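Local coordinates for protein Nrps/pks (Streptomyces albus, PDB 4OPE) that probably catalyses decarboxylative Claisen condensation as a ketosynthase domain of the "AT-less" type I synthase that builds oxazolomycin, at residues A[122-127]-A[196-201]; A[416-421]-A[428-433]. One frame throughout, in Å; residues are numbered along the deposited sequence.

Both contacts pair strands of the thiolase-type fold expected of a ketosynthase, one in each half. From the N terminus, the first of the four paired strands is 121-126; the chain then runs through helix 152-163, strand 169-173 and helix 178-192 before strand 197-204 returns beside it, so contact 1 closes a loop of 68 residues. Contact 2 follows much later and is local, joining the arms of a hairpin across six residues. The two loops lie in series and neither nest nor cross. Their centres are about 17 Å apart and they do not touch, with strands 242-250, 9-17 and 263-272 between them in the sheet order. Helix 178-192 packs on residues of both contacts.

Contact 1: A[122-127]-A[196-201]; sequences GVFVGL and EVAVAG
Gly122, Phe124 and Gly126 join Val197, Val199 and Gly201 in a parallel strand pair of the N-terminal half of the thiolase fold, where helix 178-192 leads into the second strand. Five backbone hydrogen bonds join the strands. Gly122 uses both its polar atoms, its N donating to Val197 O (2.9 Å) and its O accepting from Val199 N (2.7 Å). Phe124, two residues on, repeats this: its N donates to Val199 O and its O accepts from Gly201 N. Gly126 N closes the series on Gly201 O at 2.8 Å. CA-H...O contacts supplement these bonds: Val199 O also faces Val123 CA, and Phe124 O faces Ala200 CA.

Apolar contacts fall on both faces. On that of Val123 and Val199, Val123 CG2 lies 4.4 Å from Val199 CB, with helix 152-163 packed on Val123 and Val125. The opposite face carries Phe124, Ala198 and Ala200, with Ala186 of helix 178-192 against both Phe124 and Ala198. Phe124 holds CG beside its own backbone N (chi1 -57°), which swings the ring back along the strand toward Gly122. There CE1 lies 4.3 Å from Ala198 CB, while the CD1 edge of the ring points at Val199 O, 3.8 Å away and in the ring plane.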
ATOM      1  N   GLY A 122      -9.134  -8.436  -8.025  1.00 34.73           N
ATOM      2  CA  GLY A 122      -8.433  -7.547  -7.100  1.00 35.91           C
ATOM      3  C   GLY A 122      -7.821  -6.347  -7.830  1.00 34.69           C
ATOM      4  O   GLY A 122      -7.604  -6.397  -9.039  1.00 33.06           O
ATOM      5  N   VAL A 123      -7.549  -5.284  -7.071  1.00 34.06           N
ATOM      6  CA  VAL A 123      -6.856  -4.076  -7.553  1.00 31.26           C
ATOM      7  C   VAL A 123      -5.769  -3.701  -6.577  1.00 31.24           C
ATOM      8  O   VAL A 123      -6.021  -3.626  -5.362  1.00 31.21           O
ATOM      9  CB  VAL A 123      -7.801  -2.911  -7.611  1.00 30.33           C
ATOM     10  CG1 VAL A 123      -7.061  -1.648  -8.009  1.00 29.62           C
ATOM     11  CG2 VAL A 123      -8.920  -3.222  -8.579  1.00 30.74           C
ATOM     12  N   PHE A 124      -4.577  -3.488  -7.138  1.00 30.97           N
ATOM     13  CA  PHE A 124      -3.314  -3.194  -6.443  1.00 31.03           C
ATOM     14  C   PHE A 124      -2.549  -2.140  -7.252  1.00 30.02           C
ATOM     15  O   PHE A 124      -2.140  -2.383  -8.398  1.00 28.86           O
ATOM     16  CB  PHE A 124      -2.455  -4.445  -6.360  1.00 33.02           C
ATOM     17  CG  PHE A 124      -3.124  -5.605  -5.692  1.00 35.38           C
ATOM     18  CD1 PHE A 124      -4.045  -6.382  -6.363  1.00 37.43           C
ATOM     19  CD2 PHE A 124      -2.828  -5.916  -4.398  1.00 37.32           C
ATOM     20  CE1 PHE A 124      -4.666  -7.454  -5.743  1.00 38.83           C
ATOM     21  CE2 PHE A 124      -3.458  -6.974  -3.754  1.00 40.05           C
ATOM     22  CZ  PHE A 124      -4.374  -7.752  -4.430  1.00 38.92           C
ATOM     23  N   VAL A 125      -2.382  -0.956  -6.671  1.00 31.07           N
ATOM     24  CA  VAL A 125      -1.827   0.197  -7.382  1.00 30.41           C
ATOM     25  C   VAL A 125      -0.822   0.879  -6.541  1.00 31.37           C
ATOM     26  O   VAL A 125      -1.072   1.132  -5.382  1.00 31.00           O
ATOM     27  CB  VAL A 125      -2.932   1.202  -7.778  1.00 30.89           C
ATOM     28  CG1 VAL A 125      -3.665   1.765  -6.569  1.00 31.14           C
ATOM     29  CG2 VAL A 125      -2.392   2.305  -8.693  1.00 29.99           C
ATOM     30  N   GLY A 126       0.338   1.177  -7.118  1.00 33.70           N
ATOM     31  CA  GLY A 126       1.402   1.844  -6.360  1.00 32.45           C
ATOM     32  C   GLY A 126       1.441   3.317  -6.643  1.00 33.69           C
ATOM     33  O   GLY A 126       1.335   3.755  -7.815  1.00 32.68           O
ATOM     34  N   LEU A 127       1.586   4.092  -5.570  1.00 35.85           N
ATOM     35  CA  LEU A 127       1.800   5.554  -5.655  1.00 35.70           C
ATOM     36  C   LEU A 127       2.781   5.979  -4.583  1.00 35.87           C
ATOM     37  O   LEU A 127       2.916   5.296  -3.555  1.00 37.09           O
ATOM     38  CB  LEU A 127       0.503   6.267  -5.406  1.00 38.24           C
ATOM     39  CG  LEU A 127      -0.704   5.816  -6.232  1.00 40.16           C
ATOM     40  CD1 LEU A 127      -1.679   5.039  -5.381  1.00 41.02           C
ATOM     41  CD2 LEU A 127      -1.418   7.037  -6.762  1.00 42.85           C
ATOM     42  N   GLU A 196      -9.085 -14.079  -8.258  1.00 40.11           N
ATOM     43  CA  GLU A 196      -8.765 -14.971  -9.381  1.00 42.54           C
ATOM     44  C   GLU A 196      -8.111 -14.226 -10.490  1.00 37.73           C
ATOM     45  O   GLU A 196      -7.364 -14.791 -11.253  1.00 37.63           O
ATOM     46  CB  GLU A 196     -10.031 -15.668  -9.920  1.00 47.65           C
ATOM     47  CG  GLU A 196     -10.701 -16.595  -8.898  1.00 54.26           C
ATOM     48  CD  GLU A 196     -12.230 -16.599  -9.003  1.00 62.95           C
ATOM     49  OE1 GLU A 196     -12.791 -17.336  -9.855  1.00 72.71           O
ATOM     50  OE2 GLU A 196     -12.886 -15.867  -8.222  1.00 68.08           O
ATOM     51  N   VAL A 197      -8.444 -12.958 -10.595  1.00 34.91           N
ATOM     52  CA  VAL A 197      -7.901 -12.074 -11.572  1.00 33.15           C
ATOM     53  C   VAL A 197      -7.477 -10.860 -10.789  1.00 32.26           C
ATOM     54  O   VAL A 197      -8.086 -10.584  -9.737  1.00 33.03           O
ATOM     55  CB  VAL A 197      -8.987 -11.694 -12.561  1.00 33.23           C
ATOM     56  CG1 VAL A 197      -8.523 -10.576 -13.483  1.00 34.11           C
ATOM     57  CG2 VAL A 197      -9.369 -12.912 -13.356  1.00 32.74           C
ATOM     58  N   ALA A 198      -6.429 -10.165 -11.250  1.00 30.75           N
ATOM     59  CA  ALA A 198      -5.975  -8.937 -10.554  1.00 31.02           C
ATOM     60  C   ALA A 198      -5.515  -7.815 -11.460  1.00 29.30           C
ATOM     61  O   ALA A 198      -4.923  -8.059 -12.493  1.00 28.91           O
ATOM     62  CB  ALA A 198      -4.853  -9.283  -9.597  1.00 33.02           C
ATOM     63  N   VAL A 199      -5.794  -6.589 -11.086  1.00 28.71           N
ATOM     64  CA  VAL A 199      -5.212  -5.447 -11.790  1.00 29.74           C
ATOM     65  C   VAL A 199      -4.050  -4.995 -10.968  1.00 29.68           C
ATOM     66  O   VAL A 199      -4.237  -4.716  -9.811  1.00 29.42           O
ATOM     67  CB  VAL A 199      -6.193  -4.290 -11.838  1.00 30.54           C
ATOM     68  CG1 VAL A 199      -5.552  -3.018 -12.352  1.00 29.83           C
ATOM     69  CG2 VAL A 199      -7.367  -4.685 -12.686  1.00 31.27           C
ATOM     70  N   ALA A 200      -2.854  -4.933 -11.535  1.00 30.66           N
ATOM     71  CA  ALA A 200      -1.686  -4.343 -10.813  1.00 30.89           C
ATOM     72  C   ALA A 200      -1.165  -3.209 -11.615  1.00 29.99           C
ATOM     73  O   ALA A 200      -0.935  -3.356 -12.806  1.00 30.40           O
ATOM     74  CB  ALA A 200      -0.569  -5.368 -10.675  1.00 32.80           C
ATOM     75  N   GLY A 201      -0.950  -2.084 -10.985  1.00 29.67           N
ATOM     76  CA  GLY A 201      -0.458  -0.929 -11.723  1.00 28.81           C
ATOM     77  C   GLY A 201       0.221   0.086 -10.839  1.00 29.05           C
ATOM     78  O   GLY A 201       0.454  -0.136  -9.629  1.00 27.60           O
TER

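Contact 2: A[416-421]-A[428-433]; sequences TAAISA and NAHVIL
His430 reaches across to Ala418, Ile419 and Ser420 in an antiparallel beta hairpin of the C-terminal half of the thiolase fold. Its CB starts 4.1 Å from Ile419 O. CG stands opposite the backbone N (chi1 -164°), which tips the ring toward the other strand and brings Ile419 O over one ring face, 3.7 Å from CG. ND1, next along, is hydrogen-bonded in the ring plane to Ser420 OG at 2.9 Å, and CE1 follows beside the same hydroxyl. At the far end NE2 comes to 3.5 Å from Ala418 CB, a methyl that also meets Ile432 CD1. With an alanine in place of His430, Ser420 OG would probably lose its imidazole partner and a gap would open beside Ala418.

Along the strands, three hydrogen-bonded pairs, Ala417 with Leu433, Ile419 with Val431 and Ala421 with Ala429, are each joined by two N-H...O bonds; Val431 N to Ile419 O is 2.9 Å. On their face, opposite His430, Ile419 CB lies 4.0 Å from Val431 CG1, and Ile419 CD1 meets Leu433 CD1 at 4.1 Å, the two side chains crossing obliquely.

Helix 284-298 packs on the His430 side chain through Leu290, Ile291 and Ala294. The face of Ile419 and Val431 turns to helices 356-370 and 178-192, while strands 308-309 and 263-272 flank the hairpin within the sheet.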
ATOM      1  N   THR A 416      13.365 -14.871 -21.990  1.00 40.84           N
ATOM      2  CA  THR A 416      13.150 -14.496 -20.581  1.00 42.40           C
ATOM      3  C   THR A 416      13.729 -13.111 -20.259  1.00 40.36           C
ATOM      4  O   THR A 416      14.661 -12.628 -20.910  1.00 40.58           O
ATOM      5  CB  THR A 416      13.765 -15.492 -19.576  1.00 43.68           C
ATOM      6  OG1 THR A 416      15.170 -15.523 -19.773  1.00 49.67           O
ATOM      7  CG2 THR A 416      13.244 -16.878 -19.780  1.00 44.11           C
ATOM      8  N   ALA A 417      13.154 -12.471 -19.258  1.00 35.46           N
ATOM      9  CA  ALA A 417      13.650 -11.207 -18.855  1.00 34.20           C
ATOM     10  C   ALA A 417      13.433 -11.019 -17.382  1.00 34.53           C
ATOM     11  O   ALA A 417      12.550 -11.631 -16.753  1.00 31.83           O
ATOM     12  CB  ALA A 417      12.980 -10.098 -19.625  1.00 34.04           C
ATOM     13  N   ALA A 418      14.276 -10.163 -16.839  1.00 35.42           N
ATOM     14  CA  ALA A 418      14.228  -9.864 -15.448  1.00 38.00           C
ATOM     15  C   ALA A 418      14.216  -8.361 -15.302  1.00 36.21           C
ATOM     16  O   ALA A 418      14.892  -7.667 -16.037  1.00 36.91           O
ATOM     17  CB  ALA A 418      15.449 -10.468 -14.772  1.00 39.76           C
ATOM     18  N   ILE A 419      13.461  -7.879 -14.327  1.00 36.21           N
ATOM     19  CA  ILE A 419      13.230  -6.445 -14.140  1.00 35.42           C
ATOM     20  C   ILE A 419      13.403  -6.083 -12.690  1.00 33.12           C
ATOM     21  O   ILE A 419      12.799  -6.717 -11.832  1.00 30.58           O
ATOM     22  CB  ILE A 419      11.791  -6.083 -14.510  1.00 36.02           C
ATOM     23  CG1 ILE A 419      11.485  -6.734 -15.852  1.00 37.54           C
ATOM     24  CG2 ILE A 419      11.613  -4.555 -14.519  1.00 34.61           C
ATOM     25  CD1 ILE A 419      10.086  -6.469 -16.360  1.00 40.62           C
ATOM     26  N   SER A 420      14.194  -5.035 -12.457  1.00 32.81           N
ATOM     27  CA  SER A 420      14.492  -4.523 -11.117  1.00 32.73           C
ATOM     28  C   SER A 420      13.903  -3.135 -10.874  1.00 32.18           C
ATOM     29  O   SER A 420      13.856  -2.295 -11.751  1.00 31.43           O
ATOM     30  CB  SER A 420      15.990  -4.383 -10.912  1.00 32.70           C
ATOM     31  OG  SER A 420      16.657  -5.627 -10.781  1.00 34.51           O
ATOM     32  N   ALA A 421      13.491  -2.913  -9.639  1.00 32.03           N
ATOM     33  CA  ALA A 421      13.124  -1.622  -9.176  1.00 31.84           C
ATOM     34  C   ALA A 421      13.485  -1.494  -7.691  1.00 32.49           C
ATOM     35  O   ALA A 421      13.025  -2.284  -6.857  1.00 29.79           O
ATOM     36  CB  ALA A 421      11.648  -1.428  -9.387  1.00 32.16           C
ATOM     37  N   ASN A 428      12.860  -2.907  -2.241  1.00 34.88           N
ATOM     38  CA  ASN A 428      13.265  -3.396  -3.546  1.00 33.90           C
ATOM     39  C   ASN A 428      12.300  -4.397  -4.078  1.00 32.64           C
ATOM     40  O   ASN A 428      11.716  -5.113  -3.299  1.00 33.71           O
ATOM     41  CB  ASN A 428      14.607  -4.109  -3.465  1.00 34.55           C
ATOM     42  CG  ASN A 428      15.672  -3.288  -2.807  1.00 33.92           C
ATOM     43  OD1 ASN A 428      16.020  -2.221  -3.279  1.00 34.11           O
ATOM     44  ND2 ASN A 428      16.252  -3.821  -1.754  1.00 34.90           N
ATOM     45  N   ALA A 429      12.219  -4.510  -5.393  1.00 30.70           N
ATOM     46  CA  ALA A 429      11.387  -5.500  -6.002  1.00 31.90           C
ATOM     47  C   ALA A 429      12.062  -5.995  -7.250  1.00 33.57           C
ATOM     48  O   ALA A 429      12.705  -5.205  -7.953  1.00 35.62           O
ATOM     49  CB  ALA A 429      10.043  -4.914  -6.360  1.00 31.47           C
ATOM     50  N   HIS A 430      11.936  -7.303  -7.505  1.00 33.54           N
ATOM     51  CA  HIS A 430      12.447  -7.931  -8.730  1.00 34.21           C
ATOM     52  C   HIS A 430      11.404  -8.864  -9.313  1.00 34.31           C
ATOM     53  O   HIS A 430      10.732  -9.575  -8.548  1.00 33.61           O
ATOM     54  CB  HIS A 430      13.696  -8.737  -8.415  1.00 35.03           C
ATOM     55  CG  HIS A 430      14.506  -9.099  -9.611  1.00 36.92           C
ATOM     56  ND1 HIS A 430      15.348  -8.195 -10.241  1.00 36.99           N
ATOM     57  CD2 HIS A 430      14.641 -10.277 -10.277  1.00 37.97           C
ATOM     58  CE1 HIS A 430      15.942  -8.794 -11.267  1.00 38.25           C
ATOM     59  NE2 HIS A 430      15.536 -10.058 -11.309  1.00 40.05           N
ATOM     60  N   VAL A 431      11.291  -8.880 -10.645  1.00 34.14           N
ATOM     61  CA  VAL A 431      10.420  -9.834 -11.335  1.00 35.20           C
ATOM     62  C   VAL A 431      11.032 -10.484 -12.586  1.00 36.35           C
ATOM     63  O   VAL A 431      11.692  -9.847 -13.386  1.00 36.05           O
ATOM     64  CB  VAL A 431       9.014  -9.246 -11.626  1.00 36.82           C
ATOM     65  CG1 VAL A 431       9.095  -7.882 -12.230  1.00 38.74           C
ATOM     66  CG2 VAL A 431       8.223 -10.124 -12.572  1.00 38.03           C
ATOM     67  N   ILE A 432      10.822 -11.803 -12.699  1.00 38.97           N
ATOM     68  CA  ILE A 432      11.248 -12.606 -13.833  1.00 38.14           C
ATOM     69  C   ILE A 432      10.043 -12.954 -14.704  1.00 38.00           C
ATOM     70  O   ILE A 432       9.054 -13.528 -14.210  1.00 37.46           O
ATOM     71  CB  ILE A 432      11.844 -13.940 -13.373  1.00 39.31           C
ATOM     72  CG1 ILE A 432      12.807 -13.771 -12.188  1.00 42.57           C
ATOM     73  CG2 ILE A 432      12.607 -14.580 -14.492  1.00 39.45           C
ATOM     74  CD1 ILE A 432      14.177 -13.229 -12.514  1.00 41.73           C
ATOM     75  N   LEU A 433      10.126 -12.615 -15.991  1.00 37.21           N
ATOM     76  CA  LEU A 433       9.084 -12.944 -16.960  1.00 38.10           C
ATOM     77  C   LEU A 433       9.549 -13.887 -18.071  1.00 41.94           C
ATOM     78  O   LEU A 433      10.736 -13.980 -18.401  1.00 46.31           O
ATOM     79  CB  LEU A 433       8.552 -11.678 -17.597  1.00 36.98           C
ATOM     80  CG  LEU A 433       7.992 -10.661 -16.617  1.00 36.93           C
ATOM     81  CD1 LEU A 433       7.449  -9.473 -17.371  1.00 36.77           C
ATOM     82  CD2 LEU A 433       6.873 -11.224 -15.767  1.00 38.15           C
TER